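Side-chain contacts in peptidase M16 domain protein (Alicyclobacillus acidocaldarius subsp. acidocaldarius DSM 446, PDB 4XEA), which is a putative metallopeptidase of family M16 that probably hydrolyses peptide bonds with the help of a bound metal ion: residues K66-P71 with V86-T91; P71-F76 with V109-D114; L279-G284 with E350-K355. All coordinates share one frame; numbering follows the deposited sequence.

Interaction 1 of 3, residues K66-P71 with V86-T91. With NA (sodium ion), chain B.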
# COMPACT_ATOMS: atom_id res chain seq x y z
N LYS A 66 6.62 20.72 -13.82
CA LYS A 66 6.32 21.50 -15.01
C LYS A 66 6.19 20.63 -16.26
O LYS A 66 5.73 21.10 -17.31
CB LYS A 66 7.38 22.60 -15.19
CG LYS A 66 7.20 23.82 -14.22
CD LYS A 66 5.75 24.29 -14.02
CE LYS A 66 5.00 24.71 -15.32
NZ LYS A 66 3.52 24.88 -15.11
N MSE A 67 6.56 19.36 -16.14
CA MSE A 67 6.50 18.44 -17.27
C MSE A 67 5.08 18.26 -17.78
O MSE A 67 4.89 18.00 -18.97
CB MSE A 67 7.08 17.07 -16.92
CG MSE A 67 7.48 16.23 -18.12
SE MSE A 67 8.86 17.18 -19.20
CE MSE A 67 10.10 17.59 -17.75
N PHE A 68 4.09 18.40 -16.90
CA PHE A 68 2.71 18.15 -17.26
C PHE A 68 2.06 19.34 -17.98
O PHE A 68 1.01 19.17 -18.58
CB PHE A 68 1.92 17.74 -16.02
CG PHE A 68 2.34 16.40 -15.49
CD1 PHE A 68 1.75 15.24 -15.96
CD2 PHE A 68 3.38 16.30 -14.58
CE1 PHE A 68 2.15 13.97 -15.49
CE2 PHE A 68 3.81 15.04 -14.10
CZ PHE A 68 3.17 13.87 -14.55
N GLU A 69 2.69 20.52 -17.94
CA GLU A 69 2.17 21.70 -18.67
C GLU A 69 2.15 21.45 -20.18
O GLU A 69 3.16 21.00 -20.75
CB GLU A 69 3.05 22.93 -18.38
CG GLU A 69 2.56 24.25 -19.01
CD GLU A 69 1.54 24.99 -18.14
OE1 GLU A 69 1.92 25.44 -17.04
OE2 GLU A 69 0.38 25.14 -18.56
N ASP A 70 1.01 21.73 -20.84
CA ASP A 70 0.93 21.64 -22.31
C ASP A 70 -0.17 22.55 -22.83
O ASP A 70 -1.29 22.49 -22.35
CB ASP A 70 0.66 20.19 -22.74
CG ASP A 70 1.04 19.91 -24.19
OD1 ASP A 70 0.48 20.55 -25.11
OD2 ASP A 70 1.90 19.01 -24.40
N PRO A 71 0.15 23.40 -23.82
CA PRO A 71 -0.92 24.25 -24.38
C PRO A 71 -1.94 23.47 -25.22
O PRO A 71 -3.05 23.97 -25.49
CB PRO A 71 -0.16 25.23 -25.26
CG PRO A 71 1.07 24.47 -25.69
CD PRO A 71 1.43 23.60 -24.52
N VAL A 86 -1.91 8.73 -15.01
CA VAL A 86 -0.49 9.07 -15.12
C VAL A 86 -0.06 9.76 -13.82
O VAL A 86 -0.86 10.43 -13.17
CB VAL A 86 -0.21 9.98 -16.34
CG1 VAL A 86 -0.86 11.34 -16.17
CG2 VAL A 86 1.31 10.16 -16.58
N ASP A 87 1.20 9.55 -13.43
CA ASP A 87 1.75 10.24 -12.27
C ASP A 87 3.25 10.34 -12.49
O ASP A 87 3.76 9.94 -13.55
CB ASP A 87 1.34 9.49 -11.00
CG ASP A 87 1.33 10.38 -9.74
OD1 ASP A 87 1.80 11.55 -9.76
OD2 ASP A 87 0.86 9.87 -8.71
N ALA A 88 3.96 10.94 -11.54
CA ALA A 88 5.41 11.04 -11.64
C ALA A 88 6.00 11.14 -10.23
O ALA A 88 5.28 11.39 -9.29
CB ALA A 88 5.78 12.23 -12.47
N TYR A 89 7.30 10.94 -10.11
CA TYR A 89 8.04 11.26 -8.92
C TYR A 89 9.49 11.64 -9.29
O TYR A 89 9.98 11.32 -10.37
CB TYR A 89 7.98 10.11 -7.86
CG TYR A 89 8.74 8.84 -8.27
CD1 TYR A 89 10.12 8.77 -8.17
CD2 TYR A 89 8.07 7.73 -8.80
CE1 TYR A 89 10.84 7.63 -8.56
CE2 TYR A 89 8.76 6.59 -9.19
CZ TYR A 89 10.16 6.55 -9.07
OH TYR A 89 10.85 5.44 -9.45
N THR A 90 10.13 12.37 -8.37
CA THR A 90 11.57 12.63 -8.41
C THR A 90 12.20 11.98 -7.20
O THR A 90 11.64 12.07 -6.07
CB THR A 90 11.81 14.12 -8.32
OG1 THR A 90 11.01 14.78 -9.31
CG2 THR A 90 13.29 14.45 -8.53
N THR A 91 13.31 11.30 -7.42
CA THR A 91 14.10 10.76 -6.30
C THR A 91 15.55 11.24 -6.42
O THR A 91 15.84 12.20 -7.16
CB THR A 91 13.96 9.22 -6.08
OG1 THR A 91 14.62 8.88 -4.84
CG2 THR A 91 14.57 8.39 -7.21
NA NA B . 5.92 18.24 -21.20
O HOH W 1 5.78 20.58 -20.23
O HOH W 2 4.05 18.77 -22.46

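Interaction 2 of 3, residues P71-F76 with V109-D114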
# COMPACT_ATOMS: atom_id res chain seq x y z
N PRO A 71 0.15 23.40 -23.82
CA PRO A 71 -0.92 24.25 -24.38
C PRO A 71 -1.94 23.47 -25.22
O PRO A 71 -3.05 23.97 -25.49
CB PRO A 71 -0.16 25.23 -25.26
CG PRO A 71 1.07 24.47 -25.69
CD PRO A 71 1.43 23.60 -24.52
N GLU A 72 -1.56 22.26 -25.67
CA GLU A 72 -2.41 21.45 -26.55
C GLU A 72 -2.93 20.16 -25.89
O GLU A 72 -3.31 19.22 -26.60
CB GLU A 72 -1.68 21.11 -27.87
CG GLU A 72 -0.98 22.29 -28.60
CD GLU A 72 -1.92 23.34 -29.21
OE1 GLU A 72 -1.44 24.47 -29.46
OE2 GLU A 72 -3.11 23.06 -29.46
N MSE A 73 -2.97 20.12 -24.56
CA MSE A 73 -3.41 18.94 -23.80
C MSE A 73 -3.63 19.30 -22.32
O MSE A 73 -2.81 20.03 -21.73
CB MSE A 73 -2.30 17.86 -23.80
CG MSE A 73 -2.19 16.99 -25.04
SE MSE A 73 -1.37 15.25 -24.58
CE MSE A 73 0.57 15.68 -24.57
N ASP A 74 -4.72 18.77 -21.75
CA ASP A 74 -4.78 18.40 -20.31
C ASP A 74 -4.20 17.00 -20.29
O ASP A 74 -4.86 16.03 -20.71
CB ASP A 74 -6.25 18.40 -19.79
CG ASP A 74 -6.41 17.93 -18.31
OD1 ASP A 74 -5.51 17.31 -17.70
OD2 ASP A 74 -7.51 18.19 -17.77
N VAL A 75 -2.96 16.88 -19.82
CA VAL A 75 -2.24 15.64 -19.95
C VAL A 75 -2.91 14.53 -19.17
O VAL A 75 -3.01 13.40 -19.66
CB VAL A 75 -0.75 15.78 -19.59
CG1 VAL A 75 -0.12 14.42 -19.40
CG2 VAL A 75 -0.02 16.58 -20.69
N PHE A 76 -3.41 14.85 -17.98
CA PHE A 76 -4.05 13.85 -17.11
C PHE A 76 -5.34 13.33 -17.72
O PHE A 76 -5.64 12.13 -17.62
CB PHE A 76 -4.33 14.42 -15.71
CG PHE A 76 -3.09 14.71 -14.91
CD1 PHE A 76 -2.46 13.69 -14.20
CD2 PHE A 76 -2.55 15.98 -14.88
CE1 PHE A 76 -1.30 13.93 -13.46
CE2 PHE A 76 -1.40 16.24 -14.15
CZ PHE A 76 -0.76 15.21 -13.44
N VAL A 109 1.03 5.29 -24.65
CA VAL A 109 2.47 5.33 -24.87
C VAL A 109 2.90 6.56 -25.66
O VAL A 109 3.92 7.18 -25.35
CB VAL A 109 2.98 4.06 -25.56
CG1 VAL A 109 4.51 4.21 -25.86
CG2 VAL A 109 2.73 2.86 -24.66
N GLY A 110 2.13 6.88 -26.70
CA GLY A 110 2.31 8.10 -27.50
C GLY A 110 2.21 9.37 -26.65
O GLY A 110 3.05 10.26 -26.75
N THR A 111 1.21 9.44 -25.78
CA THR A 111 1.04 10.59 -24.90
C THR A 111 2.21 10.69 -23.90
O THR A 111 2.71 11.79 -23.59
CB THR A 111 -0.29 10.47 -24.14
OG1 THR A 111 -1.37 10.25 -25.08
CG2 THR A 111 -0.53 11.73 -23.30
N LEU A 112 2.65 9.53 -23.40
CA LEU A 112 3.76 9.48 -22.43
C LEU A 112 5.04 10.02 -23.08
O LEU A 112 5.72 10.89 -22.54
CB LEU A 112 3.95 8.05 -21.91
CG LEU A 112 5.09 7.86 -20.89
CD1 LEU A 112 4.88 8.72 -19.66
CD2 LEU A 112 5.23 6.40 -20.55
N LEU A 113 5.37 9.51 -24.26
CA LEU A 113 6.57 10.00 -24.96
C LEU A 113 6.42 11.49 -25.23
O LEU A 113 7.32 12.26 -24.92
CB LEU A 113 6.81 9.24 -26.26
CG LEU A 113 7.22 7.77 -26.12
CD1 LEU A 113 7.08 7.03 -27.45
CD2 LEU A 113 8.65 7.66 -25.54
N ASP A 114 5.29 11.88 -25.80
CA ASP A 114 5.05 13.28 -26.21
C ASP A 114 5.18 14.29 -25.06
O ASP A 114 5.87 15.31 -25.20
CB ASP A 114 3.68 13.41 -26.87
CG ASP A 114 3.62 12.73 -28.23
OD1 ASP A 114 4.68 12.33 -28.79
OD2 ASP A 114 2.50 12.63 -28.75

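Interaction 3 of 3, residues L279-G284 with E350-K355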
# COMPACT_ATOMS: atom_id res chain seq x y z
N LEU A 279 19.66 -7.24 6.64
CA LEU A 279 18.76 -6.43 7.46
C LEU A 279 17.53 -7.21 7.92
O LEU A 279 17.06 -7.02 9.05
CB LEU A 279 18.36 -5.16 6.72
CG LEU A 279 19.50 -4.18 6.51
CD1 LEU A 279 19.01 -2.93 5.70
CD2 LEU A 279 20.17 -3.75 7.83
N ASP A 280 17.03 -8.11 7.08
CA ASP A 280 15.94 -8.98 7.49
C ASP A 280 16.38 -9.92 8.61
O ASP A 280 15.64 -10.11 9.60
CB ASP A 280 15.34 -9.79 6.33
CG ASP A 280 14.25 -10.73 6.79
OD1 ASP A 280 13.17 -10.28 7.25
OD2 ASP A 280 14.49 -11.94 6.75
N ALA A 281 17.60 -10.48 8.47
CA ALA A 281 18.15 -11.41 9.47
C ALA A 281 18.41 -10.69 10.79
O ALA A 281 18.20 -11.27 11.85
CB ALA A 281 19.47 -12.07 8.94
N LEU A 282 18.91 -9.46 10.72
CA LEU A 282 19.24 -8.70 11.92
C LEU A 282 18.01 -8.11 12.61
O LEU A 282 17.92 -8.11 13.83
CB LEU A 282 20.22 -7.55 11.59
CG LEU A 282 21.66 -7.99 11.26
CD1 LEU A 282 22.49 -6.89 10.62
CD2 LEU A 282 22.40 -8.52 12.48
N PHE A 283 17.08 -7.58 11.80
CA PHE A 283 16.05 -6.69 12.32
C PHE A 283 14.61 -7.04 11.87
O PHE A 283 13.66 -6.38 12.28
CB PHE A 283 16.37 -5.28 11.80
CG PHE A 283 17.69 -4.72 12.25
CD1 PHE A 283 17.94 -4.47 13.59
CD2 PHE A 283 18.66 -4.33 11.31
CE1 PHE A 283 19.15 -3.91 14.00
CE2 PHE A 283 19.85 -3.74 11.72
CZ PHE A 283 20.09 -3.54 13.06
N GLY A 284 14.45 -8.08 11.06
CA GLY A 284 13.18 -8.35 10.37
C GLY A 284 12.08 -8.78 11.30
O GLY A 284 12.34 -9.13 12.47
N GLU A 350 19.95 -18.15 6.62
CA GLU A 350 19.23 -18.97 5.63
C GLU A 350 17.71 -18.70 5.65
O GLU A 350 17.06 -18.75 4.61
CB GLU A 350 19.53 -20.49 5.81
CG GLU A 350 20.98 -20.94 5.47
CD GLU A 350 21.42 -20.60 4.03
OE1 GLU A 350 20.55 -20.36 3.17
OE2 GLU A 350 22.64 -20.60 3.75
N ARG A 351 17.13 -18.42 6.81
CA ARG A 351 15.70 -18.10 6.85
C ARG A 351 15.46 -16.79 6.13
O ARG A 351 14.45 -16.63 5.45
CB ARG A 351 15.13 -18.05 8.28
CG ARG A 351 14.87 -19.42 8.91
CD ARG A 351 14.05 -19.33 10.21
NE ARG A 351 14.71 -18.46 11.20
CZ ARG A 351 15.63 -18.85 12.09
NH1 ARG A 351 16.15 -17.97 12.93
NH2 ARG A 351 16.05 -20.12 12.15
N ALA A 352 16.40 -15.86 6.25
CA ALA A 352 16.26 -14.57 5.64
C ALA A 352 16.38 -14.66 4.12
O ALA A 352 15.56 -14.06 3.39
CB ALA A 352 17.32 -13.60 6.20
N ARG A 353 17.42 -15.34 3.65
CA ARG A 353 17.59 -15.58 2.22
C ARG A 353 16.30 -16.20 1.62
O ARG A 353 15.84 -15.77 0.56
CB ARG A 353 18.76 -16.51 1.96
CG ARG A 353 19.08 -16.72 0.49
CD ARG A 353 19.21 -18.21 0.13
NE ARG A 353 20.37 -18.82 0.76
CZ ARG A 353 21.63 -18.57 0.40
NH1 ARG A 353 21.91 -17.73 -0.61
NH2 ARG A 353 22.63 -19.17 1.04
N LYS A 354 15.72 -17.18 2.30
CA LYS A 354 14.49 -17.83 1.81
C LYS A 354 13.26 -16.90 1.84
O LYS A 354 12.44 -16.95 0.91
CB LYS A 354 14.18 -19.08 2.62
CG LYS A 354 13.02 -19.93 2.01
CD LYS A 354 12.21 -20.63 3.05
CE LYS A 354 12.51 -22.13 3.08
NZ LYS A 354 13.97 -22.34 3.16
N LYS A 355 13.12 -16.06 2.87
CA LYS A 355 12.06 -15.04 2.89
C LYS A 355 12.22 -14.08 1.73
O LYS A 355 11.25 -13.78 1.04
CB LYS A 355 12.04 -14.26 4.22
CG LYS A 355 10.88 -13.23 4.36
CD LYS A 355 11.07 -12.23 5.51
CE LYS A 355 10.88 -12.82 6.89
NZ LYS A 355 11.15 -11.78 7.97

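Interaction 1 of 3, residues K66-P71 with V86-T91
Phe68, within the type I turn that runs from Lys66 to Glu69 at the C-terminal end of helix 59-66, comes nearest to Asp87 of strand 84-90, their CA atoms 9.4 Å apart, and side chains fill that separation. The Phe68 ring carries the whole contact and presents its edge to the strand. Its CZ meets Ala88 CB, 3.7 Å away and in the plane of the ring. Further round the rim, CE1 touches both methyls of Val86, with 4.1 Å to CG2. The first torsion puts CG anti to the carbonyl carbon (chi1 -67°), which carries the ring off the turn toward these residues. A methyl as small as that of Ala88 lets the ring edge come close, while the branched Val86 gives it two carbons to rest on. The ring also stacks on Phe76 and meets Phe115. Replacing this ring by the single methyl of an alanine is likely to open a gap between the turn and Val86 and Ala88 and to deprive Phe76 of its stacking partner.

Both segments flank the HxxEH helix characteristic of family M16, whose His61 and His65 bind nickel here together with Glu136; Thr90 farther along the strand hydrogen-bonds Glu64 of that motif. The turn also helps to bind a second ion. Sodium is held by Met67 O at 2.5 Å, by two waters, and by the carbonyl oxygens of Phe115 and Ser118. One water donates to Lys66 O and Glu69 O, the other to Glu69 O and Asp70 OD2, so these first-shell waters link the ion to further carbonyls of the turn and to the carboxylate that follows it. Lys66 NZ bridges to Glu69 OE1 at 2.6 Å, reaching the oxygen on its anti side.

Interaction 2 of 3, residues P71-F76 with V109-D114
Met73, a selenomethionine, reaches from the loop before helix 75-80 to Thr111 and Asp114, neighbours on one side of helix 105-116. The apolar part of the contact is narrow. Met73 SE rests on Thr111 CG2 at 3.8 Å, the two side chains crossing at a slant. The Met73 chain stays nearly extended as far as SE, then bends at its last torsion (chi3 -82°), and this turns CE toward Asp114, whose CB lies 4.5 Å away in a looser contact. A long, flexible, unbranched residue suits a place where the loop stands well off the helix, and the threonine methyl gives it a compact apolar landing.

The polar ends of Thr111 and Asp114 find partners elsewhere. Thr111 OG1 hydrogen-bonds to Lys107 O one turn back in its own helix, which leaves the methyl branch to meet the selenium. Asp114 forms a salt bridge with Lys218 and accepts a bond from Asn214, both through OD1. On the loop side, Asp74 is the N-cap of helix 75-80, its OD1 making a weak bond to the amide of Ala77.

Arg78 of helix 75-80 touches both Met73 and Thr111. Leu112 packs on strands 95-101 and 194-200, and Leu113 on strand 194-200 and helix 204-216, so helix 105-116 packs on the sheet and on helix 204-216 while the loop meets another flank of it.

Interaction 3 of 3, residues L279-G284 with E350-K355
Asp280 and Lys355 both set CG anti to the backbone N (chi1 178° in Asp280), which sends each side chain out from its helix toward the other. A bend at chi3 of Lys355 (-72°) then brings the ammonium to the carboxylate. Lys355 NZ donates to the syn lone pair of Asp280 OD1 at 2.6 Å in a salt bridge, and a second bond, to Thr286 OG1, helps fix the lysine. The other oxygen, Asp280 OD2, sits 3.3 Å from Ala352 CB. Gly284 suits the end of this segment because a side chain there would run into Asp280 OD1.

The contact joins two helices of the region that matches the inactive M16 domain: helix 265-283, which packs through Leu279 and Phe283 on strands 304-309 and 314-321, and helix 346-363. Their local axes approach to 8.6 Å and cross at 127°. Alanines allow this closeness, Ala281 CB meeting Ala352 CB at 3.8 Å. Within helix 346-363, Arg353 grips Glu350 side-on, NE to OE1 at 2.9 Å and NH2 to OE2, while NH1 of the same arginine binds the carbonyls of Leu394 and Met397.

Overall arrangement
From the N terminus, interaction 1 opens at the end of helix 59-66, which carries two of the nickel ligands, and closes a short excursion containing helix 75-80 on strand 84-90, an edge strand of its sheet. Before that excursion has closed, interaction 2 begins at Pro71, which the two share, and runs on to helix 105-116; the two therefore cross, and they touch where Phe76 meets Phe68 and Val86. Together they tie the 66-76 connection to the edge strand and to a helix on the sheet. Interaction 3 follows in series, closing a longer excursion between helices 265-283 and 346-363 on the opposite side of the chain's centre, its centre about 38 Å from that of interaction 1.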